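Local coordinates for Crh-like protein 5 (Neosartorya fumigata, PDB 6IBU) that breaks chitin chains and transfers them to 1,6-beta-glucan or to other chitin, cross-linking polysaccharides at the septa and in the fungal cell wall, at residues His140-Val151 / Ser154-Tyr165. Residues are numbered along the deposited sequence; the frame is centred on the assembly and turned at random.
Sequences HTYTIDWTKDAV and SIDGAVVRTLTY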
loop_
_atom_site.group_PDB
_atom_site.type_symbol
_atom_site.label_atom_id
_atom_site.label_comp_id
_atom_site.label_asym_id
_atom_site.label_seq_id
_atom_site.Cartn_x
_atom_site.Cartn_y
_atom_site.Cartn_z
ATOM N N HIS A 140 2.078 -12.672 7.922
ATOM C CA HIS A 140 3.477 -12.389 7.541
ATOM C C HIS A 140 3.725 -10.922 7.832
ATOM O O HIS A 140 2.768 -10.161 7.892
ATOM C CB HIS A 140 3.728 -12.698 6.061
ATOM C CG HIS A 140 3.714 -14.152 5.753
ATOM N ND1 HIS A 140 4.751 -14.976 6.112
ATOM C CD2 HIS A 140 2.788 -14.925 5.146
ATOM C CE1 HIS A 140 4.463 -16.207 5.730
ATOM N NE2 HIS A 140 3.262 -16.202 5.146
ATOM N N THR A 141 4.984 -10.548 7.959
ATOM C CA THR A 141 5.385 -9.144 8.124
ATOM C C THR A 141 5.829 -8.641 6.759
ATOM O O THR A 141 6.853 -9.092 6.275
ATOM C CB THR A 141 6.473 -9.004 9.180
ATOM O OG1 THR A 141 5.958 -9.594 10.364
ATOM C CG2 THR A 141 6.829 -7.562 9.423
ATOM N N TYR A 142 5.081 -7.709 6.192
ATOM C CA TYR A 142 5.411 -7.097 4.887
ATOM C C TYR A 142 6.081 -5.752 5.166
ATOM O O TYR A 142 5.464 -4.861 5.751
ATOM C CB TYR A 142 4.154 -6.986 4.050
ATOM C CG TYR A 142 3.519 -8.307 3.717
ATOM C CD1 TYR A 142 3.854 -8.993 2.558
ATOM C CD2 TYR A 142 2.561 -8.863 4.555
ATOM C CE1 TYR A 142 3.257 -10.205 2.250
ATOM C CE2 TYR A 142 1.935 -10.054 4.242
ATOM C CZ TYR A 142 2.275 -10.728 3.086
ATOM O OH TYR A 142 1.669 -11.919 2.792
ATOM N N THR A 143 7.334 -5.632 4.762
ATOM C CA THR A 143 8.181 -4.469 5.096
ATOM C C THR A 143 8.655 -3.792 3.810
ATOM O O THR A 143 9.178 -4.473 2.941
ATOM C CB THR A 143 9.378 -4.907 5.938
ATOM O OG1 THR A 143 8.865 -5.688 7.016
ATOM C CG2 THR A 143 10.192 -3.731 6.432
ATOM N N ILE A 144 8.491 -2.481 3.737
ATOM C CA ILE A 144 9.030 -1.632 2.642
ATOM C C ILE A 144 10.018 -0.661 3.262
ATOM O O ILE A 144 9.583 0.115 4.059
ATOM C CB ILE A 144 7.903 -0.894 1.913
ATOM C CG1 ILE A 144 6.944 -1.866 1.227
ATOM C CG2 ILE A 144 8.492 0.113 0.933
ATOM C CD1 ILE A 144 5.698 -1.225 0.682
ATOM N N ASP A 145 11.295 -0.784 2.936
ATOM C CA ASP A 145 12.356 0.178 3.313
ATOM C C ASP A 145 12.516 1.148 2.149
ATOM O O ASP A 145 12.693 0.716 1.026
ATOM C CB ASP A 145 13.651 -0.528 3.700
ATOM C CG ASP A 145 13.606 -1.019 5.150
ATOM O OD1 ASP A 145 13.828 -0.176 6.094
ATOM O OD2 ASP A 145 13.302 -2.235 5.346
ATOM N N TRP A 146 12.419 2.431 2.421
ATOM C CA TRP A 146 12.313 3.436 1.352
ATOM C C TRP A 146 13.313 4.554 1.616
ATOM O O TRP A 146 13.136 5.316 2.565
ATOM C CB TRP A 146 10.871 3.893 1.292
ATOM C CG TRP A 146 10.605 5.065 0.429
ATOM C CD1 TRP A 146 11.140 5.344 -0.794
ATOM C CD2 TRP A 146 9.622 6.068 0.702
ATOM N NE1 TRP A 146 10.570 6.486 -1.282
ATOM C CE2 TRP A 146 9.637 6.947 -0.393
ATOM C CE3 TRP A 146 8.756 6.305 1.770
ATOM C CZ2 TRP A 146 8.829 8.070 -0.435
ATOM C CZ3 TRP A 146 7.939 7.402 1.724
ATOM C CH2 TRP A 146 7.984 8.270 0.633
ATOM N N THR A 147 14.356 4.612 0.801
ATOM C CA THR A 147 15.403 5.652 0.891
ATOM C C THR A 147 15.526 6.295 -0.474
ATOM O O THR A 147 14.937 5.770 -1.418
ATOM C CB THR A 147 16.725 5.050 1.383
ATOM O OG1 THR A 147 17.340 4.226 0.398
ATOM C CG2 THR A 147 16.534 4.212 2.623
ATOM N N LYS A 148 16.281 7.383 -0.557
ATOM C CA LYS A 148 16.520 8.092 -1.837
ATOM C C LYS A 148 17.399 7.198 -2.729
ATOM O O LYS A 148 17.409 7.424 -3.931
ATOM C CB LYS A 148 17.039 9.519 -1.609
ATOM C CG LYS A 148 18.052 9.723 -0.493
ATOM C CD LYS A 148 18.351 11.186 -0.195
ATOM C CE LYS A 148 17.166 11.915 0.409
ATOM N NZ LYS A 148 17.551 12.743 1.580
ATOM N N ASP A 149 18.040 6.167 -2.182
ATOM C CA ASP A 149 18.901 5.261 -2.982
ATOM C C ASP A 149 18.118 4.040 -3.491
ATOM O O ASP A 149 18.491 3.535 -4.533
ATOM C CB ASP A 149 20.124 4.812 -2.184
ATOM C CG ASP A 149 21.170 5.900 -1.974
ATOM O OD1 ASP A 149 21.208 6.887 -2.781
ATOM O OD2 ASP A 149 21.986 5.733 -1.020
ATOM N N ALA A 150 17.112 3.547 -2.769
ATOM C CA ALA A 150 16.489 2.237 -3.057
ATOM C C ALA A 150 15.192 2.038 -2.279
ATOM O O ALA A 150 15.084 2.473 -1.128
ATOM C CB ALA A 150 17.439 1.122 -2.722
ATOM N N VAL A 151 14.259 1.339 -2.904
ATOM C CA VAL A 151 13.096 0.713 -2.235
ATOM C C VAL A 151 13.407 -0.771 -2.049
ATOM O O VAL A 151 13.752 -1.442 -3.018
ATOM C CB VAL A 151 11.823 0.917 -3.064
ATOM C CG1 VAL A 151 10.680 0.058 -2.537
ATOM C CG2 VAL A 151 11.449 2.387 -3.101
ATOM N N SER A 154 10.663 -6.565 1.927
ATOM C CA SER A 154 11.049 -7.703 2.796
ATOM C C SER A 154 9.810 -8.433 3.301
ATOM O O SER A 154 8.793 -7.774 3.571
ATOM C CB SER A 154 11.860 -7.232 3.946
ATOM O OG SER A 154 13.176 -6.998 3.497
ATOM N N ILE A 155 9.929 -9.749 3.452
ATOM C CA ILE A 155 8.868 -10.597 4.072
ATOM C C ILE A 155 9.518 -11.363 5.212
ATOM O O ILE A 155 10.485 -12.105 4.939
ATOM C CB ILE A 155 8.230 -11.537 3.036
ATOM C CG1 ILE A 155 7.682 -10.745 1.846
ATOM C CG2 ILE A 155 7.189 -12.399 3.728
ATOM C CD1 ILE A 155 6.983 -11.583 0.805
ATOM N N ASP A 156 9.028 -11.164 6.436
ATOM C CA ASP A 156 9.536 -11.880 7.632
ATOM C C ASP A 156 11.044 -11.672 7.735
ATOM O O ASP A 156 11.751 -12.617 8.068
ATOM C CB ASP A 156 9.145 -13.355 7.554
ATOM C CG ASP A 156 7.642 -13.560 7.425
ATOM O OD1 ASP A 156 6.878 -12.635 7.813
ATOM O OD2 ASP A 156 7.249 -14.649 6.922
ATOM N N GLY A 157 11.501 -10.462 7.436
ATOM C CA GLY A 157 12.904 -10.036 7.568
ATOM C C GLY A 157 13.821 -10.633 6.517
ATOM O O GLY A 157 15.036 -10.693 6.797
ATOM N N ALA A 158 13.300 -11.106 5.381
ATOM C CA ALA A 158 14.150 -11.583 4.267
ATOM C C ALA A 158 13.942 -10.641 3.081
ATOM O O ALA A 158 12.781 -10.441 2.689
ATOM C CB ALA A 158 13.814 -13.013 3.913
ATOM N N VAL A 159 15.000 -10.060 2.523
ATOM C CA VAL A 159 14.833 -9.156 1.350
ATOM C C VAL A 159 14.277 -9.984 0.185
ATOM O O VAL A 159 14.839 -11.077 -0.092
ATOM C CB VAL A 159 16.147 -8.459 0.972
ATOM C CG1 VAL A 159 16.028 -7.765 -0.366
ATOM C CG2 VAL A 159 16.570 -7.470 2.040
ATOM N N VAL A 160 13.204 -9.526 -0.462
ATOM C CA VAL A 160 12.617 -10.272 -1.622
ATOM C C VAL A 160 12.730 -9.451 -2.901
ATOM O O VAL A 160 12.636 -10.060 -3.983
ATOM C CB VAL A 160 11.170 -10.718 -1.368
ATOM C CG1 VAL A 160 11.129 -11.708 -0.221
ATOM C CG2 VAL A 160 10.238 -9.545 -1.112
ATOM N N ARG A 161 12.915 -8.131 -2.797
ATOM C CA ARG A 161 13.127 -7.279 -3.986
ATOM C C ARG A 161 13.804 -5.978 -3.602
ATOM O O ARG A 161 13.393 -5.383 -2.614
ATOM C CB ARG A 161 11.797 -6.936 -4.641
ATOM C CG ARG A 161 11.946 -6.110 -5.906
ATOM C CD ARG A 161 10.607 -5.941 -6.569
ATOM N NE ARG A 161 10.746 -5.113 -7.745
ATOM C CZ ARG A 161 9.738 -4.676 -8.477
ATOM N NH1 ARG A 161 8.493 -5.018 -8.156
ATOM N NH2 ARG A 161 9.987 -3.907 -9.522
ATOM N N THR A 162 14.714 -5.505 -4.448
ATOM C CA THR A 162 15.323 -4.160 -4.340
ATOM C C THR A 162 15.138 -3.405 -5.654
ATOM O O THR A 162 15.553 -3.912 -6.697
ATOM C CB THR A 162 16.813 -4.248 -3.998
ATOM O OG1 THR A 162 16.973 -4.880 -2.725
ATOM C CG2 THR A 162 17.437 -2.875 -3.958
ATOM N N LEU A 163 14.553 -2.219 -5.581
ATOM C CA LEU A 163 14.501 -1.250 -6.696
ATOM C C LEU A 163 15.510 -0.140 -6.383
ATOM O O LEU A 163 15.300 0.583 -5.428
ATOM C CB LEU A 163 13.077 -0.710 -6.823
ATOM C CG LEU A 163 12.950 0.499 -7.737
ATOM C CD1 LEU A 163 13.185 0.063 -9.168
ATOM C CD2 LEU A 163 11.610 1.183 -7.541
ATOM N N THR A 164 16.595 -0.054 -7.139
ATOM C CA THR A 164 17.595 1.032 -6.982
ATOM C C THR A 164 17.082 2.235 -7.772
ATOM O O THR A 164 16.301 2.064 -8.726
ATOM C CB THR A 164 19.003 0.594 -7.395
ATOM O OG1 THR A 164 19.022 0.491 -8.820
ATOM C CG2 THR A 164 19.394 -0.723 -6.767
ATOM N N TYR A 165 17.472 3.416 -7.342
ATOM C CA TYR A 165 17.058 4.705 -7.937
ATOM C C TYR A 165 17.334 4.671 -9.441
ATOM O O TYR A 165 16.443 5.068 -10.192
ATOM C CB TYR A 165 17.760 5.820 -7.170
ATOM C CG TYR A 165 17.426 7.208 -7.630
ATOM C CD1 TYR A 165 18.115 7.788 -8.676
ATOM C CD2 TYR A 165 16.452 7.952 -6.988
ATOM C CE1 TYR A 165 17.818 9.071 -9.106
ATOM C CE2 TYR A 165 16.152 9.244 -7.396
ATOM C CZ TYR A 165 16.817 9.791 -8.479
ATOM O OH TYR A 165 16.536 11.054 -8.896
HETATM O O HOH W 1 9.886 -8.121 6.710
HETATM O O HOH W 2 6.423 -12.532 10.572
HETATM O O HOH W 3 12.417 -4.167 3.443
#
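Ser154 pairs with Thr143 where two successive antiparallel hairpins share the strand 150-155, a meander in one sheet of the GH16 beta-sandwich domain. Both backbone bonds of this hydrogen-bonded pair form, Ser154 N to Thr143 O at 2.8 Å and Thr143 N to Ser154 O. Ile155, opposite Tyr142 in a non-hydrogen-bonded pair, brings Ile155 CD1 to Tyr142 CE1 at 4.2 Å; both side chains pack on Val111 of the facing sheet. Asp156 then enters the type I' turn from Ile155 to Ala158, and its carboxylate holds the start of strand 140-146 with both oxygens. Asp156 OD1 takes the Thr141 N-H at 2.8 Å in an almost straight bond (174°). Asp156 OD2 offers its syn lone pair to His140 ND1 at 2.6 Å, with carboxylate and imidazole planes only 28° apart; since His140 NE2 also bonds Ala133 O, the ring's rotation is fixed from both nitrogens. Past the classic bulge that Val160 and Arg161 form opposite Trp153, the same hairpin continues to Leu163, whose N and O bond Val151 O and N, with Leu163 CB 4.3 Å from Val151 CB. At Tyr165, CG anti to the backbone N (chi1 -179°) carries the ring to the backbone carbonyl of Lys148, where Tyr165 CD2 lies 3.2 Å from Lys148 O.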